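Local coordinates for conserved exported protein (Bacteroides fragilis, PDB 3CLW), which is of unknown function but probably hydrolyses O-glycosidic bonds as a TIM-barrel glycoside hydrolase of family 30, at residues W37-E40 with K41-I45; A161-L164 with V165-Q169; N184-N188 with G189-A193; K417-D420 with L421-A424. One frame throughout, in Å; residues are numbered along the deposited sequence.

How the interactions relate
All four contacts are local, between residues a few positions apart. Interaction 2 is buried, midway along an outer helix of the barrel. Interaction 1 is partly buried. Interactions 3 and 4 lie at the surface. Interactions 1 and 4 both open a helix, but differ in chemistry. At 37-45 a proline holds the N-cap position, and waters and charged side chains add to the backbone bonds. At 417-424 a serine hydroxyl caps directly. In interaction 2 a serine's amide and hydroxyl share one carbonyl; in interaction 3 a tryptophan N-H and a glycine amide do. The nearest atoms of these two are about 6 Å apart. Interaction 4 lies across the chain's centre from interactions 1 and 2.

Interaction 1: residues W37-E40 with K41-I45; sequences WPQE and KKEKI
Lys42 reaches back past the start of helix 39-50 to Trp37 and Gln39. A bend in its chain (chi3 67°) turns the amine that way. One water accepts from Lys42 NZ and donates to Trp37 O, each leg 2.6 Å long. A second water is 3.2 Å from Lys42 NZ and donates to Gln39 OE1. The same ammonium group bonds to Gly34 O and makes a cation-pi contact with Trp112.

The other end of the Gln39 amide is also used. Gln39 NE2 gives a weak bond to Glu43 OE2, 3.2 Å long but almost straight at 170°. The amide and carboxylate planes stand nearly perpendicular. The second carboxylate oxygen, Glu43 OE1, forms a salt bridge with Arg120, while Lys41 NZ pairs with Asp384 and Trp37 NE1 bonds to Leu381 O.

Pro38 is the N-cap residue and has no side-chain acceptor to offer. Its carbonyl still receives the first helical bond, from Lys42 N to Pro38 O at 3.1 Å. Lys41 N adds a weak bond to Pro38 O. Two residues on, Glu40 O accepts from Lys44 N at 3.1 Å.

The apolar part is lighter. The edge of the Trp37 ring meets the side of Lys41, with Trp37 CE3 4.0 Å from Lys41 CB. Ile45 CD1 lies 4.4 Å from Trp37 CZ3. Trp37 and Ile45 touch Leu370 and Ile368 of strand 368-371, Lys41, Lys44 and Ile45 touch Ile387 of strand 386-389, and Glu43 and Ile45 rest on helix 108-119.

Interaction 2: residues A161-L164 with V165-Q169; sequences ARFL and VKSAQ
Ser167 lays its hydroxyl over one face of the Phe163 ring. Ser167 OG is 3.8 Å above the ring plane and offset toward the rim near Phe163 CE1. Phe163 has CG anti to the backbone N (chi1 163°), which brings the ring beside its own carbonyl. Ser167 also bonds to that carbonyl. Ser167 OG donates to Phe163 O at 3.0 Å, and the backbone gives a second bond, Ser167 N to Phe163 O, at 3.1 Å. The two donors come from opposite faces of the carbonyl plane. One oxygen is therefore gripped twice by the same residue, and the buried hydroxyl has an acceptor within its own helix. This is a common way for a serine to be satisfied in a helix.

The rest is mainly regular i to i+4 backbone hydrogen bonding. Val165 N bonds to Ala161 O, and Val165 CG2 lies 3.4 Å from Ala161 O. Lys166 N bonds to Arg162 O at 2.9 Å. Ala168 N to Leu164 O is 3.1 Å, nearly straight at 170°. On the exposed side of the helix, Arg162 pairs with Asp158 and Lys166 makes a cation-pi contact with Tyr102.

In chain order helix 157-173 follows strand 125-128 and precedes strand 178-182. Leu164 and Ala168 pack on strand 178-182, Ala161 and Val165 on helix 204-221, and Phe163 on the loop residues Cys94 and Leu96.

Interaction 3: residues N184-N188 with G189-A193; sequences NNEPN and GQWHA
Trp191 points its indole N-H at the backbone oxygen of Glu186, and the tight part of the contact is built round that atom. The bond from Trp191 NE1 to Glu186 O is 2.8 Å long with an angle of 163°. The oxygen lies in the ring plane. Gly189 N also donates to Glu186 O, at 3.0 Å, and closes a type I beta turn from Glu186 to Gly189. The two donors approach from opposite faces of the carbonyl plane. The benzene part of the indole then meets the Glu186 side chain, with Trp191 CZ2 3.5 Å from Glu186 OE1 and 3.9 Å from Glu186 CB. Carboxylate and ring planes are 36° apart.

The other side is looser. Asn185 ND2 comes no nearer to the ring than 4.1 Å, at Trp191 CZ2. Gln190 is exposed, its CB directed away from 184-188, at the centre of an inverse gamma turn with a weak bond from Trp191 N to Gly189 O.

Asn-Glu-Pro just after a barrel strand is where related glycosidases of the TIM-barrel clan carry their acid/base glutamate, so this loop may border the active site. The loop joins strand 178-182 to helix 204-221. Glu186 OE2 bonds to His277 and Asn188 OD1 to Gly233 N, both beyond the ends of later barrel strands, while Pro187 packs on Leu207 of helix 204-221.

Interaction 4: residues K417-D420 with L421-A424; sequences KISD and LEAA
A serine N-cap starts the short helix that begins at Asp420. Ser419 holds the cap position and Glu422 supplies the amide. Ser419 OG accepts from Glu422 N at 3.2 Å, with a bent N-H...O angle of 138°. With chi1 at 59°, OG sits between the backbone N and the carbonyl carbon, within bonding distance of Glu422 N. The capping bond gives an acceptor to an amide at the open end of the helix.

The carbonyl of Ser419 works on the same turn. Ser419 O takes Ala423 N at 2.9 Å, almost perfectly straight at 177°. It also receives a weak bond from Glu422 N, so that amide is shared between the hydroxyl and the carbonyl of one residue. Next along, Ala424 N bonds to Asp420 O at 3.2 Å.

This turn lies in the connection between antiparallel strands 408-414 and 427-433, in the strand-rich C-terminal part of the chain.

The extended Glu422 side chain runs past the Ser419 hydroxyl. Glu422 CB and CG both lie 3.4 Å from Ser419 OG. Its carboxylate follows, but at 3.9 Å from Ser419 N, Glu422 OE1 is too distant for the reciprocal bond of a capping box.

The turn meets helix 285-300 of the barrel: Asp420 OD2 bonds to Asn293 ND2, and Leu421 packs on Ala285 and Thr286. Ala424 touches Ala285 too, and its carbonyl oxygen accepts from Arg340 NH1 of helix 328-347. Ser426 OG bonds to Glu422 O.

Interaction 1: residues W37-E40 with K41-I45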
loop_
_atom_site.group_PDB
_atom_site.type_symbol
_atom_site.label_atom_id
_atom_site.label_comp_id
_atom_site.label_asym_id
_atom_site.label_seq_id
_atom_site.Cartn_x
_atom_site.Cartn_y
_atom_site.Cartn_z
ATOM N N TRP A 37 -6.406 -9.701 21.286
ATOM C CA TRP A 37 -5.921 -11.034 20.952
ATOM C C TRP A 37 -4.845 -11.492 21.948
ATOM O O TRP A 37 -4.194 -10.650 22.576
ATOM C CB TRP A 37 -5.406 -11.079 19.514
ATOM C CG TRP A 37 -6.514 -11.296 18.526
ATOM C CD1 TRP A 37 -7.755 -10.690 18.516
ATOM C CD2 TRP A 37 -6.482 -12.164 17.397
ATOM N NE1 TRP A 37 -8.482 -11.131 17.447
ATOM C CE2 TRP A 37 -7.724 -12.033 16.737
ATOM C CE3 TRP A 37 -5.512 -13.036 16.867
ATOM C CZ2 TRP A 37 -8.040 -12.758 15.580
ATOM C CZ3 TRP A 37 -5.826 -13.759 15.738
ATOM C CH2 TRP A 37 -7.081 -13.603 15.095
ATOM N N PRO A 38 -4.673 -12.823 22.114
ATOM C CA PRO A 38 -3.579 -13.392 22.900
ATOM C C PRO A 38 -2.206 -12.860 22.459
ATOM O O PRO A 38 -1.937 -12.751 21.267
ATOM C CB PRO A 38 -3.678 -14.895 22.596
ATOM C CG PRO A 38 -5.101 -15.103 22.317
ATOM C CD PRO A 38 -5.556 -13.867 21.576
ATOM N N GLN A 39 -1.358 -12.564 23.431
ATOM C CA GLN A 39 -0.033 -11.994 23.236
ATOM C C GLN A 39 0.739 -12.709 22.145
ATOM O O GLN A 39 1.287 -12.067 21.232
ATOM C CB GLN A 39 0.756 -12.047 24.554
ATOM C CG GLN A 39 2.046 -11.237 24.588
ATOM C CD GLN A 39 1.812 -9.734 24.616
ATOM O OE1 GLN A 39 0.809 -9.259 25.154
ATOM N NE2 GLN A 39 2.743 -8.971 24.033
ATOM N N GLU A 40 0.777 -14.032 22.221
ATOM C CA GLU A 40 1.606 -14.794 21.298
ATOM C C GLU A 40 1.126 -14.679 19.881
ATOM O O GLU A 40 1.935 -14.736 18.975
ATOM C CB GLU A 40 1.672 -16.264 21.679
ATOM C CG GLU A 40 2.776 -16.554 22.678
ATOM C CD GLU A 40 3.030 -18.065 22.873
ATOM O OE1 GLU A 40 3.037 -18.506 24.054
ATOM O OE2 GLU A 40 3.205 -18.807 21.857
ATOM N N LYS A 41 -0.186 -14.559 19.697
ATOM C CA LYS A 41 -0.765 -14.395 18.366
ATOM C C LYS A 41 -0.512 -12.980 17.769
ATOM O O LYS A 41 -0.089 -12.859 16.638
ATOM C CB LYS A 41 -2.265 -14.734 18.403
ATOM C CG LYS A 41 -2.526 -16.189 18.828
ATOM C CD LYS A 41 -3.943 -16.613 18.514
ATOM C CE LYS A 41 -4.188 -18.074 18.947
ATOM N NZ LYS A 41 -5.626 -18.334 18.971
ATOM N N LYS A 42 -0.801 -11.941 18.550
ATOM C CA LYS A 42 -0.366 -10.548 18.295
ATOM C C LYS A 42 1.093 -10.467 17.794
ATOM O O LYS A 42 1.403 -9.821 16.751
ATOM C CB LYS A 42 -0.433 -9.780 19.626
ATOM C CG LYS A 42 -1.649 -8.975 19.803
ATOM C CD LYS A 42 -1.988 -8.723 21.237
ATOM C CE LYS A 42 -1.044 -7.864 22.014
ATOM N NZ LYS A 42 -1.830 -7.091 23.026
ATOM N N GLU A 43 1.983 -11.107 18.564
ATOM C CA GLU A 43 3.421 -11.073 18.295
ATOM C C GLU A 43 3.761 -11.760 17.003
ATOM O O GLU A 43 4.583 -11.267 16.232
ATOM C CB GLU A 43 4.200 -11.709 19.432
ATOM C CG GLU A 43 3.749 -11.165 20.738
ATOM C CD GLU A 43 4.754 -10.306 21.427
ATOM O OE1 GLU A 43 5.226 -9.307 20.828
ATOM O OE2 GLU A 43 5.072 -10.651 22.597
ATOM N N LYS A 44 3.138 -12.909 16.791
ATOM C CA LYS A 44 3.285 -13.657 15.555
ATOM C C LYS A 44 2.860 -12.838 14.315
ATOM O O LYS A 44 3.555 -12.846 13.309
ATOM C CB LYS A 44 2.503 -14.968 15.649
ATOM C CG LYS A 44 2.352 -15.756 14.333
ATOM C CD LYS A 44 3.676 -16.333 13.832
ATOM C CE LYS A 44 3.456 -17.784 13.299
ATOM N NZ LYS A 44 4.732 -18.597 13.249
ATOM N N ILE A 45 1.703 -12.185 14.387
ATOM C CA ILE A 45 1.250 -11.284 13.295
ATOM C C ILE A 45 2.319 -10.198 13.075
ATOM O O ILE A 45 2.812 -10.041 11.972
ATOM C CB ILE A 45 -0.140 -10.674 13.602
ATOM C CG1 ILE A 45 -1.221 -11.763 13.556
ATOM C CG2 ILE A 45 -0.483 -9.512 12.639
ATOM C CD1 ILE A 45 -2.598 -11.321 14.092
HETATM O O HOH W 1 -4.076 -8.227 23.633
HETATM O O HOH W 2 0.050 -6.232 25.479
#

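Interaction 2: residues A161-L164 with V165-Q169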
loop_
_atom_site.group_PDB
_atom_site.type_symbol
_atom_site.label_atom_id
_atom_site.label_comp_id
_atom_site.label_asym_id
_atom_site.label_seq_id
_atom_site.Cartn_x
_atom_site.Cartn_y
_atom_site.Cartn_z
ATOM N N ALA A 161 -6.588 20.148 9.589
ATOM C CA ALA A 161 -5.121 20.107 9.399
ATOM C C ALA A 161 -4.390 20.169 10.738
ATOM O O ALA A 161 -3.407 19.436 10.943
ATOM C CB ALA A 161 -4.644 21.216 8.458
ATOM N N ARG A 162 -4.867 21.023 11.646
ATOM C CA ARG A 162 -4.244 21.126 12.944
ATOM C C ARG A 162 -4.379 19.832 13.789
ATOM O O ARG A 162 -3.459 19.456 14.500
ATOM C CB ARG A 162 -4.755 22.332 13.711
ATOM C CG ARG A 162 -4.130 23.674 13.224
ATOM C CD ARG A 162 -4.334 24.757 14.275
ATOM N NE ARG A 162 -5.751 25.007 14.518
ATOM C CZ ARG A 162 -6.481 25.940 13.889
ATOM N NH1 ARG A 162 -5.941 26.731 12.945
ATOM N NH2 ARG A 162 -7.775 26.084 14.198
ATOM N N PHE A 163 -5.543 19.191 13.688
ATOM C CA PHE A 163 -5.828 17.923 14.331
ATOM C C PHE A 163 -4.860 16.834 13.843
ATOM O O PHE A 163 -4.243 16.168 14.663
ATOM C CB PHE A 163 -7.277 17.488 14.079
ATOM C CG PHE A 163 -7.524 16.024 14.353
ATOM C CD1 PHE A 163 -7.563 15.542 15.664
ATOM C CD2 PHE A 163 -7.712 15.128 13.300
ATOM C CE1 PHE A 163 -7.783 14.179 15.940
ATOM C CE2 PHE A 163 -7.962 13.749 13.555
ATOM C CZ PHE A 163 -7.974 13.289 14.900
ATOM N N LEU A 164 -4.741 16.688 12.519
ATOM C CA LEU A 164 -3.806 15.749 11.893
ATOM C C LEU A 164 -2.334 16.003 12.250
ATOM O O LEU A 164 -1.603 15.062 12.524
ATOM C CB LEU A 164 -3.956 15.754 10.378
ATOM C CG LEU A 164 -5.282 15.262 9.803
ATOM C CD1 LEU A 164 -5.313 15.515 8.312
ATOM C CD2 LEU A 164 -5.385 13.753 10.075
ATOM N N VAL A 165 -1.927 17.270 12.282
ATOM C CA VAL A 165 -0.565 17.627 12.649
ATOM C C VAL A 165 -0.279 17.396 14.126
ATOM O O VAL A 165 0.764 16.869 14.458
ATOM C CB VAL A 165 -0.186 19.086 12.235
ATOM C CG1 VAL A 165 1.074 19.552 12.956
ATOM C CG2 VAL A 165 0.004 19.164 10.738
ATOM N N LYS A 166 -1.193 17.802 15.004
ATOM C CA LYS A 166 -1.030 17.547 16.443
ATOM C C LYS A 166 -0.921 16.040 16.783
ATOM O O LYS A 166 -0.163 15.672 17.676
ATOM C CB LYS A 166 -2.141 18.198 17.281
ATOM C CG LYS A 166 -2.234 17.630 18.737
ATOM C CD LYS A 166 -2.521 18.703 19.729
ATOM C CE LYS A 166 -2.519 18.149 21.150
ATOM N NZ LYS A 166 -2.939 19.198 22.103
ATOM N N SER A 167 -1.704 15.209 16.095
ATOM C CA SER A 167 -1.676 13.745 16.271
ATOM C C SER A 167 -0.315 13.172 15.846
ATOM O O SER A 167 0.298 12.374 16.588
ATOM C CB SER A 167 -2.793 13.068 15.465
ATOM O OG SER A 167 -4.073 13.446 15.908
ATOM N N ALA A 168 0.143 13.560 14.649
ATOM C CA ALA A 168 1.473 13.170 14.196
ATOM C C ALA A 168 2.544 13.638 15.174
ATOM O O ALA A 168 3.462 12.883 15.512
ATOM C CB ALA A 168 1.792 13.690 12.758
ATOM N N GLN A 169 2.426 14.878 15.619
ATOM C CA GLN A 169 3.441 15.428 16.519
ATOM C C GLN A 169 3.456 14.697 17.839
ATOM O O GLN A 169 4.530 14.434 18.375
ATOM C CB GLN A 169 3.255 16.915 16.770
ATOM C CG GLN A 169 4.420 17.550 17.554
ATOM C CD GLN A 169 4.289 19.095 17.652
ATOM O OE1 GLN A 169 3.194 19.660 17.512
ATOM N NE2 GLN A 169 5.402 19.763 17.880
#

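Interaction 3: residues N184-N188 with G189-A193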
loop_
_atom_site.group_PDB
_atom_site.type_symbol
_atom_site.label_atom_id
_atom_site.label_comp_id
_atom_site.label_asym_id
_atom_site.label_seq_id
_atom_site.Cartn_x
_atom_site.Cartn_y
_atom_site.Cartn_z
ATOM N N ASN A 184 -6.973 12.603 2.753
ATOM C CA ASN A 184 -8.180 12.215 2.005
ATOM C C ASN A 184 -8.023 10.874 1.318
ATOM O O ASN A 184 -6.970 10.597 0.715
ATOM C CB ASN A 184 -8.512 13.272 0.945
ATOM C CG ASN A 184 -8.834 14.639 1.552
ATOM O OD1 ASN A 184 -7.928 15.387 1.971
ATOM N ND2 ASN A 184 -10.139 14.979 1.597
ATOM N N ASN A 185 -9.060 10.045 1.424
ATOM C CA ASN A 185 -9.071 8.741 0.793
ATOM C C ASN A 185 -10.111 8.645 -0.303
ATOM O O ASN A 185 -11.267 9.046 -0.119
ATOM C CB ASN A 185 -9.397 7.656 1.810
ATOM C CG ASN A 185 -9.395 6.263 1.194
ATOM O OD1 ASN A 185 -8.386 5.850 0.624
ATOM N ND2 ASN A 185 -10.510 5.521 1.337
ATOM N N GLU A 186 -9.708 8.085 -1.429
ATOM C CA GLU A 186 -10.613 7.899 -2.562
ATOM C C GLU A 186 -11.649 9.054 -2.686
ATOM O O GLU A 186 -12.848 8.833 -2.607
ATOM C CB GLU A 186 -11.247 6.506 -2.488
ATOM C CG GLU A 186 -10.184 5.405 -2.466
ATOM C CD GLU A 186 -10.725 3.982 -2.594
ATOM O OE1 GLU A 186 -11.939 3.779 -2.489
ATOM O OE2 GLU A 186 -9.927 3.053 -2.824
ATOM N N PRO A 187 -11.160 10.298 -2.868
ATOM C CA PRO A 187 -12.076 11.447 -2.923
ATOM C C PRO A 187 -12.994 11.467 -4.167
ATOM O O PRO A 187 -13.998 12.170 -4.175
ATOM C CB PRO A 187 -11.131 12.658 -2.883
ATOM C CG PRO A 187 -9.891 12.184 -3.483
ATOM C CD PRO A 187 -9.757 10.722 -3.048
ATOM N N ASN A 188 -12.681 10.655 -5.168
ATOM C CA ASN A 188 -13.577 10.381 -6.305
ATOM C C ASN A 188 -14.870 9.649 -5.912
ATOM O O ASN A 188 -15.871 9.701 -6.627
ATOM C CB ASN A 188 -12.833 9.507 -7.314
ATOM C CG ASN A 188 -12.299 8.212 -6.681
ATOM O OD1 ASN A 188 -11.262 8.200 -5.997
ATOM N ND2 ASN A 188 -13.017 7.116 -6.909
ATOM N N GLY A 189 -14.850 8.952 -4.785
ATOM C CA GLY A 189 -15.912 8.019 -4.458
ATOM C C GLY A 189 -17.203 8.655 -4.007
ATOM O O GLY A 189 -17.199 9.691 -3.338
ATOM N N GLN A 190 -18.310 8.017 -4.365
ATOM C CA GLN A 190 -19.613 8.389 -3.838
ATOM C C GLN A 190 -19.812 7.758 -2.467
ATOM O O GLN A 190 -20.559 6.796 -2.317
ATOM C CB GLN A 190 -20.762 7.974 -4.774
ATOM C CG GLN A 190 -22.110 8.625 -4.432
ATOM C CD GLN A 190 -23.221 8.146 -5.352
ATOM O OE1 GLN A 190 -23.719 7.044 -5.195
ATOM N NE2 GLN A 190 -23.594 8.969 -6.327
ATOM N N TRP A 191 -19.178 8.350 -1.462
ATOM C CA TRP A 191 -19.219 7.842 -0.096
ATOM C C TRP A 191 -20.561 7.983 0.619
ATOM O O TRP A 191 -20.846 7.214 1.552
ATOM C CB TRP A 191 -18.074 8.454 0.707
ATOM C CG TRP A 191 -16.776 7.913 0.200
ATOM C CD1 TRP A 191 -15.869 8.549 -0.628
ATOM C CD2 TRP A 191 -16.256 6.592 0.425
ATOM N NE1 TRP A 191 -14.820 7.707 -0.918
ATOM C CE2 TRP A 191 -15.017 6.507 -0.272
ATOM C CE3 TRP A 191 -16.715 5.467 1.157
ATOM C CZ2 TRP A 191 -14.235 5.333 -0.280
ATOM C CZ3 TRP A 191 -15.928 4.303 1.167
ATOM C CH2 TRP A 191 -14.707 4.248 0.449
ATOM N N HIS A 192 -21.392 8.941 0.204
ATOM C CA HIS A 192 -22.677 9.132 0.908
ATOM C C HIS A 192 -23.642 7.958 0.711
ATOM O O HIS A 192 -24.552 7.775 1.512
ATOM C CB HIS A 192 -23.347 10.491 0.600
ATOM C CG HIS A 192 -24.063 10.540 -0.712
ATOM N ND1 HIS A 192 -23.432 10.868 -1.896
ATOM C CD2 HIS A 192 -25.360 10.305 -1.030
ATOM C CE1 HIS A 192 -24.314 10.850 -2.884
ATOM N NE2 HIS A 192 -25.486 10.497 -2.386
ATOM N N ALA A 193 -23.414 7.156 -0.327
ATOM C CA ALA A 193 -24.157 5.902 -0.542
ATOM C C ALA A 193 -23.692 4.679 0.316
ATOM O O ALA A 193 -24.161 3.547 0.097
ATOM C CB ALA A 193 -24.117 5.530 -2.041
#

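Interaction 4: residues K417-D420 with L421-A424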
loop_
_atom_site.group_PDB
_atom_site.type_symbol
_atom_site.label_atom_id
_atom_site.label_comp_id
_atom_site.label_asym_id
_atom_site.label_seq_id
_atom_site.Cartn_x
_atom_site.Cartn_y
_atom_site.Cartn_z
ATOM N N LYS A 417 13.757 -9.045 -27.152
ATOM C CA LYS A 417 12.731 -8.094 -26.725
ATOM C C LYS A 417 11.359 -8.746 -26.580
ATOM O O LYS A 417 10.937 -9.510 -27.452
ATOM C CB LYS A 417 12.654 -6.938 -27.728
ATOM N N ILE A 418 10.688 -8.467 -25.459
ATOM C CA ILE A 418 9.286 -8.872 -25.236
ATOM C C ILE A 418 8.474 -7.614 -24.997
ATOM O O ILE A 418 9.014 -6.642 -24.473
ATOM C CB ILE A 418 9.138 -9.785 -23.980
ATOM N N SER A 419 7.193 -7.610 -25.369
ATOM C CA SER A 419 6.332 -6.466 -25.031
ATOM C C SER A 419 5.830 -6.534 -23.573
ATOM O O SER A 419 5.732 -7.618 -22.980
ATOM C CB SER A 419 5.142 -6.339 -25.988
ATOM O OG SER A 419 4.344 -7.504 -25.985
ATOM N N ASP A 420 5.516 -5.362 -23.018
ATOM C CA ASP A 420 4.926 -5.239 -21.695
ATOM C C ASP A 420 3.769 -6.204 -21.589
ATOM O O ASP A 420 3.645 -6.921 -20.590
ATOM C CB ASP A 420 4.404 -3.821 -21.483
ATOM C CG ASP A 420 5.508 -2.787 -21.395
ATOM O OD1 ASP A 420 6.677 -3.144 -21.117
ATOM O OD2 ASP A 420 5.182 -1.599 -21.601
ATOM N N LEU A 421 2.952 -6.229 -22.646
ATOM C CA LEU A 421 1.744 -7.055 -22.724
ATOM C C LEU A 421 2.039 -8.543 -22.756
ATOM O O LEU A 421 1.282 -9.332 -22.189
ATOM C CB LEU A 421 0.862 -6.665 -23.922
ATOM C CG LEU A 421 -0.366 -7.565 -24.215
ATOM C CD1 LEU A 421 -1.392 -7.640 -23.080
ATOM C CD2 LEU A 421 -1.073 -7.161 -25.527
ATOM N N GLU A 422 3.123 -8.936 -23.418
ATOM C CA GLU A 422 3.414 -10.351 -23.549
ATOM C C GLU A 422 4.006 -10.838 -22.256
ATOM O O GLU A 422 3.653 -11.910 -21.775
ATOM C CB GLU A 422 4.308 -10.647 -24.766
ATOM C CG GLU A 422 3.480 -10.787 -26.060
ATOM C CD GLU A 422 4.294 -10.734 -27.375
ATOM O OE1 GLU A 422 5.557 -10.594 -27.316
ATOM O OE2 GLU A 422 3.633 -10.830 -28.463
ATOM N N ALA A 423 4.877 -10.025 -21.670
ATOM C CA ALA A 423 5.467 -10.330 -20.369
ATOM C C ALA A 423 4.403 -10.611 -19.302
ATOM O O ALA A 423 4.566 -11.528 -18.502
ATOM C CB ALA A 423 6.370 -9.211 -19.932
ATOM N N ALA A 424 3.307 -9.850 -19.326
ATOM C CA ALA A 424 2.225 -9.980 -18.340
ATOM C C ALA A 424 1.588 -11.382 -18.243
ATOM O O ALA A 424 0.995 -11.734 -17.212
ATOM C CB ALA A 424 1.158 -8.932 -18.585
#